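Side-chain contacts in uncharacterized protein (Bacteroides ovatus, PDB 4E6F), which is of unknown function but belongs to the DUF4468 family, whose domain adopts a TBP-like fold: residues D43-W48 and I99-K104; A39-T44 and V168-P173. All coordinates share one frame; numbering follows the deposited sequence. Where two conformers were deposited one is given.

Contact 1. Residues D43-W48 and I99-K104; sequences DTMTKW and ITVTCK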
loop_
_atom_site.group_PDB
_atom_site.type_symbol
_atom_site.label_atom_id
_atom_site.label_comp_id
_atom_site.label_asym_id
_atom_site.label_seq_id
_atom_site.Cartn_x
_atom_site.Cartn_y
_atom_site.Cartn_z
ATOM N N ASP A 43 -4.437 17.773 -8.835
ATOM C CA ASP A 43 -5.769 17.999 -8.279
ATOM C C ASP A 43 -6.547 16.699 -8.157
ATOM O O ASP A 43 -7.289 16.529 -7.196
ATOM C CB ASP A 43 -6.552 19.028 -9.097
ATOM C CG ASP A 43 -5.942 20.422 -9.072
ATOM O OD1 ASP A 43 -5.225 20.748 -8.092
ATOM O OD2 ASP A 43 -6.210 21.193 -10.003
ATOM N N THR A 44 -6.386 15.766 -9.115
ATOM C CA THR A 44 -7.082 14.477 -9.024
ATOM C C THR A 44 -6.572 13.679 -7.831
ATOM O O THR A 44 -7.352 13.029 -7.121
ATOM C CB THR A 44 -6.881 13.677 -10.328
ATOM O OG1 THR A 44 -7.378 14.449 -11.423
ATOM C CG2 THR A 44 -7.569 12.317 -10.306
HETATM N N MSE A 45 -5.247 13.715 -7.636
HETATM C CA MSE A 45 -4.588 12.949 -6.572
HETATM C C MSE A 45 -4.839 13.543 -5.171
HETATM O O MSE A 45 -4.971 12.767 -4.207
HETATM C CB MSE A 45 -3.109 12.792 -6.882
HETATM C CG MSE A 45 -2.877 11.789 -8.029
HETATM SE SE MSE A 45 -3.350 9.935 -7.444
HETATM C CE MSE A 45 -5.204 9.795 -8.137
ATOM N N THR A 46 -4.943 14.893 -5.047
ATOM C CA THR A 46 -5.240 15.450 -3.718
ATOM C C THR A 46 -6.660 15.039 -3.322
ATOM O O THR A 46 -6.860 14.612 -2.173
ATOM C CB THR A 46 -5.032 16.969 -3.636
ATOM O OG1 THR A 46 -5.766 17.604 -4.670
ATOM C CG2 THR A 46 -3.572 17.373 -3.688
ATOM N N LYS A 47 -7.638 15.126 -4.263
ATOM C CA LYS A 47 -9.011 14.724 -3.971
ATOM C C LYS A 47 -9.061 13.231 -3.654
ATOM O O LYS A 47 -9.705 12.826 -2.687
ATOM C CB LYS A 47 -9.951 15.068 -5.141
ATOM C CG LYS A 47 -10.296 16.548 -5.229
ATOM N N TRP A 48 -8.364 12.408 -4.442
ATOM C CA TRP A 48 -8.365 10.970 -4.181
ATOM C C TRP A 48 -7.780 10.665 -2.797
ATOM O O TRP A 48 -8.397 9.929 -2.010
ATOM C CB TRP A 48 -7.585 10.191 -5.253
ATOM C CG TRP A 48 -7.336 8.767 -4.836
ATOM C CD1 TRP A 48 -8.250 7.754 -4.806
ATOM C CD2 TRP A 48 -6.145 8.254 -4.212
ATOM N NE1 TRP A 48 -7.709 6.642 -4.210
ATOM C CE2 TRP A 48 -6.412 6.918 -3.839
ATOM C CE3 TRP A 48 -4.866 8.789 -3.960
ATOM C CZ2 TRP A 48 -5.460 6.110 -3.210
ATOM C CZ3 TRP A 48 -3.919 7.990 -3.327
ATOM C CH2 TRP A 48 -4.228 6.678 -2.933
ATOM N N ILE A 99 1.523 7.376 2.305
ATOM C CA ILE A 99 1.260 7.368 0.855
ATOM C C ILE A 99 2.001 8.573 0.308
ATOM O O ILE A 99 1.755 9.682 0.784
ATOM C CB ILE A 99 -0.239 7.472 0.488
ATOM C CG1 ILE A 99 -1.087 6.481 1.285
ATOM C CG2 ILE A 99 -0.422 7.279 -1.047
ATOM C CD1 ILE A 99 -2.642 6.702 1.076
ATOM N N THR A 100 2.861 8.381 -0.693
ATOM C CA THR A 100 3.624 9.472 -1.300
ATOM C C THR A 100 3.295 9.493 -2.774
ATOM O O THR A 100 3.500 8.481 -3.457
ATOM C CB THR A 100 5.102 9.283 -1.046
ATOM O OG1 THR A 100 5.301 9.295 0.381
ATOM C CG2 THR A 100 5.966 10.381 -1.727
ATOM N N VAL A 101 2.822 10.632 -3.272
ATOM C CA VAL A 101 2.420 10.777 -4.681
ATOM C C VAL A 101 3.255 11.861 -5.322
ATOM O O VAL A 101 3.385 12.948 -4.751
ATOM C CB VAL A 101 0.905 11.093 -4.797
ATOM C CG1 VAL A 101 0.505 11.377 -6.250
ATOM C CG2 VAL A 101 0.083 9.945 -4.233
ATOM N N THR A 102 3.837 11.553 -6.506
ATOM C CA THR A 102 4.662 12.494 -7.257
ATOM C C THR A 102 4.008 12.664 -8.640
ATOM O O THR A 102 3.880 11.684 -9.387
ATOM C CB THR A 102 6.103 11.971 -7.361
ATOM O OG1 THR A 102 6.612 11.718 -6.042
ATOM C CG2 THR A 102 7.033 12.972 -8.079
ATOM N N CYS A 103 3.575 13.877 -8.946
ATOM C CA CYS A 103 2.882 14.227 -10.192
ATOM C C CYS A 103 3.814 14.998 -11.101
ATOM O O CYS A 103 4.467 15.950 -10.668
ATOM C CB CYS A 103 1.617 15.042 -9.911
ATOM S SG CYS A 103 0.545 14.346 -8.620
ATOM N N LYS A 104 3.798 14.641 -12.387
ATOM C CA LYS A 104 4.571 15.300 -13.436
ATOM C C LYS A 104 3.636 15.461 -14.619
ATOM O O LYS A 104 2.594 14.804 -14.630
ATOM C CB LYS A 104 5.805 14.454 -13.815
ATOM C CG LYS A 104 6.903 14.415 -12.751
ATOM C CD LYS A 104 8.041 13.495 -13.178
ATOM C CE LYS A 104 9.112 13.361 -12.117
ATOM N NZ LYS A 104 10.058 12.254 -12.430
#

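Contact 2. Residues A39-T44 and V168-P173; sequences AQIYDT and VAFGAP. With EDO (1,2-ethanediol), chain F.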
loop_
_atom_site.group_PDB
_atom_site.type_symbol
_atom_site.label_atom_id
_atom_site.label_comp_id
_atom_site.label_asym_id
_atom_site.label_seq_id
_atom_site.Cartn_x
_atom_site.Cartn_y
_atom_site.Cartn_z
ATOM N N ALA A 39 -0.816 19.916 -13.158
ATOM C CA ALA A 39 -1.846 20.496 -12.286
ATOM C C ALA A 39 -3.117 19.642 -12.248
ATOM O O ALA A 39 -3.652 19.414 -11.172
ATOM C CB ALA A 39 -2.185 21.917 -12.741
ATOM N N GLN A 40 -3.548 19.087 -13.395
ATOM C CA GLN A 40 -4.742 18.232 -13.416
ATOM C C GLN A 40 -4.522 16.925 -12.605
ATOM O O GLN A 40 -5.420 16.447 -11.903
ATOM C CB GLN A 40 -5.087 17.869 -14.879
ATOM C CG GLN A 40 -5.414 19.101 -15.734
ATOM C CD GLN A 40 -5.736 18.659 -17.146
ATOM O OE1 GLN A 40 -4.845 18.395 -17.945
ATOM N NE2 GLN A 40 -7.007 18.540 -17.481
ATOM N N ILE A 41 -3.335 16.350 -12.731
ATOM C CA ILE A 41 -2.997 15.097 -12.020
ATOM C C ILE A 41 -2.930 15.369 -10.515
ATOM O O ILE A 41 -3.488 14.605 -9.702
ATOM C CB ILE A 41 -1.676 14.525 -12.573
ATOM C CG1 ILE A 41 -1.853 14.110 -14.066
ATOM C CG2 ILE A 41 -1.194 13.308 -11.726
ATOM C CD1 ILE A 41 -0.539 13.786 -14.776
ATOM N N TYR A 42 -2.251 16.484 -10.154
ATOM C CA TYR A 42 -2.104 16.892 -8.761
ATOM C C TYR A 42 -3.497 17.094 -8.122
ATOM O O TYR A 42 -3.717 16.642 -6.995
ATOM C CB TYR A 42 -1.245 18.171 -8.698
ATOM C CG TYR A 42 -1.160 18.773 -7.315
ATOM C CD1 TYR A 42 -0.190 18.356 -6.405
ATOM C CD2 TYR A 42 -2.016 19.802 -6.931
ATOM C CE1 TYR A 42 -0.109 18.921 -5.127
ATOM C CE2 TYR A 42 -1.946 20.367 -5.659
ATOM C CZ TYR A 42 -0.993 19.920 -4.762
ATOM O OH TYR A 42 -0.924 20.508 -3.520
ATOM N N ASP A 43 -4.437 17.773 -8.835
ATOM C CA ASP A 43 -5.769 17.999 -8.279
ATOM C C ASP A 43 -6.547 16.699 -8.157
ATOM O O ASP A 43 -7.289 16.529 -7.196
ATOM C CB ASP A 43 -6.552 19.028 -9.097
ATOM C CG ASP A 43 -5.942 20.422 -9.072
ATOM O OD1 ASP A 43 -5.225 20.748 -8.092
ATOM O OD2 ASP A 43 -6.210 21.193 -10.003
ATOM N N THR A 44 -6.386 15.766 -9.115
ATOM C CA THR A 44 -7.082 14.477 -9.024
ATOM C C THR A 44 -6.572 13.679 -7.831
ATOM O O THR A 44 -7.352 13.029 -7.121
ATOM C CB THR A 44 -6.881 13.677 -10.328
ATOM O OG1 THR A 44 -7.378 14.449 -11.423
ATOM C CG2 THR A 44 -7.569 12.317 -10.306
ATOM N N VAL A 168 -8.715 3.771 -10.817
ATOM C CA VAL A 168 -10.146 4.133 -10.889
ATOM C C VAL A 168 -10.299 5.668 -10.772
ATOM O O VAL A 168 -11.104 6.266 -11.500
ATOM C CB VAL A 168 -10.985 3.371 -9.817
ATOM C CG1 VAL A 168 -12.432 3.872 -9.765
ATOM C CG2 VAL A 168 -10.953 1.868 -10.080
ATOM N N ALA A 169 -9.501 6.308 -9.890
ATOM C CA ALA A 169 -9.547 7.767 -9.777
ATOM C C ALA A 169 -9.146 8.436 -11.108
ATOM O O ALA A 169 -9.617 9.540 -11.405
ATOM C CB ALA A 169 -8.634 8.243 -8.656
ATOM N N PHE A 170 -8.288 7.758 -11.910
ATOM C CA PHE A 170 -7.869 8.301 -13.210
ATOM C C PHE A 170 -8.798 7.871 -14.348
ATOM O O PHE A 170 -8.543 8.236 -15.499
ATOM C CB PHE A 170 -6.408 7.919 -13.522
ATOM C CG PHE A 170 -5.374 8.695 -12.724
ATOM C CD1 PHE A 170 -5.330 10.092 -12.774
ATOM C CD2 PHE A 170 -4.412 8.030 -11.976
ATOM C CE1 PHE A 170 -4.371 10.808 -12.045
ATOM C CE2 PHE A 170 -3.429 8.743 -11.269
ATOM C CZ PHE A 170 -3.419 10.129 -11.311
ATOM N N GLY A 171 -9.875 7.152 -14.032
ATOM C CA GLY A 171 -10.894 6.805 -15.025
ATOM C C GLY A 171 -11.010 5.351 -15.404
ATOM O O GLY A 171 -11.898 5.000 -16.192
ATOM N N ALA A 172 -10.137 4.475 -14.855
ATOM C CA ALA A 172 -10.195 3.053 -15.205
ATOM C C ALA A 172 -11.497 2.412 -14.689
ATOM O O ALA A 172 -11.961 2.773 -13.598
ATOM C CB ALA A 172 -8.992 2.310 -14.621
ATOM N N PRO A 173 -12.101 1.469 -15.438
ATOM C CA PRO A 173 -13.282 0.777 -14.892
ATOM C C PRO A 173 -12.884 -0.056 -13.665
ATOM O O PRO A 173 -11.795 -0.654 -13.635
ATOM C CB PRO A 173 -13.761 -0.090 -16.058
ATOM C CG PRO A 173 -12.563 -0.290 -16.925
ATOM C CD PRO A 173 -11.701 0.930 -16.761
HETATM C C1 EDO F . -6.626 16.586 -20.610
HETATM O O1 EDO F . -7.798 17.069 -19.989
HETATM C C2 EDO F . -6.952 15.764 -21.891
HETATM O O2 EDO F . -7.678 16.549 -22.818
#

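Contact 1. Residues D43-W48 and I99-K104
The indole of Trp48 meets Ile99 at its edge: methyl CG2 of Ile99 lies close to the ring plane, 4.2 Å from CZ3 of Trp48, and the strand segment sets no atom over either face. At the pyrrole end of the same ring, NE1 is hydrogen-bonded to Asp165 of helix 149-169, so the indole is held from both ends, by packing at the benzo edge and by a polar bond at the other. One turn back along the helix, the selenomethionine Met45 presents the base of its chain. Its CG sits 3.8 Å from CG1 of Val101, with CB of Met45 at 3.9 Å from that same methyl, and the two side chains cross at about a right angle. Bends at chi2 (-68°) and chi3 (96°) then carry the selenium end away from the strand, and the side chain also touches Val166 and Ala169 of helix 149-169. Cys103 adds a looser touch, its SG 4.3 Å from CG of Met45. Helix and strand segments run nearly antiparallel, at 162°, with axes 9.7 Å apart at their closest, the packing of a helix on the antiparallel sheet of a TBP-like domain. Since no hydrogen bond crosses this buried interface and the strand's backbone pairs with strands 72-85 and 107-119, the two segments meet through apolar surface fit.

Contact 2. Residues A39-T44 and V168-P173
Thr44 and Ile41, neighbours on one side of helix 38-54, turn the same branch toward Phe170: chi1 of -58° and -65° sets CG2 of each opposite its own backbone N. From there Thr44 CG2 approaches CE1 of Phe170 at 3.9 Å, while Ile41 CG2 comes equally near CZ of the ring, both methyls obliquely. Thr44 CG2 also lies 3.6 Å from the carbonyl O of Ala169. The ring that receives them hangs from the end of helix 149-169, where Gly171 closes a Schellman motif with its N bonded to Val168 O; at its positive phi a side chain would jam against the carbonyl O of Phe170. Through Phe170 and Ala169 the C-terminal end of helix 149-169 packs against a helix of the TBP-like domain, and Cys108 of strand 107-119 touches both Ile41 and Phe170. The hydroxyl of Thr44 turns back, OG1 donating to Gln40 O at 2.8 Å, and that carbonyl takes Thr44 N from the opposite face of its plane. A serine here takes away CG2, and would probably open a gap beside the Ala169 carbonyl and the CD1-CE1 side of Phe170, leaving the ring only the Ile41 methyl of the two. Nearby, Gln40 NE2 donates to O1 of an ethanediol, 3.0 Å away.

Overall arrangement
Helix 38-54 serves both contacts, which share Asp43 and Thr44 and have centres about 8 Å apart. Contact 1 belongs to the interior, with every touching residue buried between helix and sheet; contact 2 lies farther from the chain's centre, is partly buried, and meets a helix end and the turn after it. Neither is bridged by a hydrogen bond. Contact 1 sets the base of a selenomethionine chain and an indole edge against aliphatic Val101 and Ile99, with a cysteine sulfur at the margin; contact 2 sets threonine and isoleucine methyls against one phenyl ring, with a carbonyl beside them. CE of Met45 lies 3.7 Å from CZ of Phe170, so the packing of one runs into that of the other.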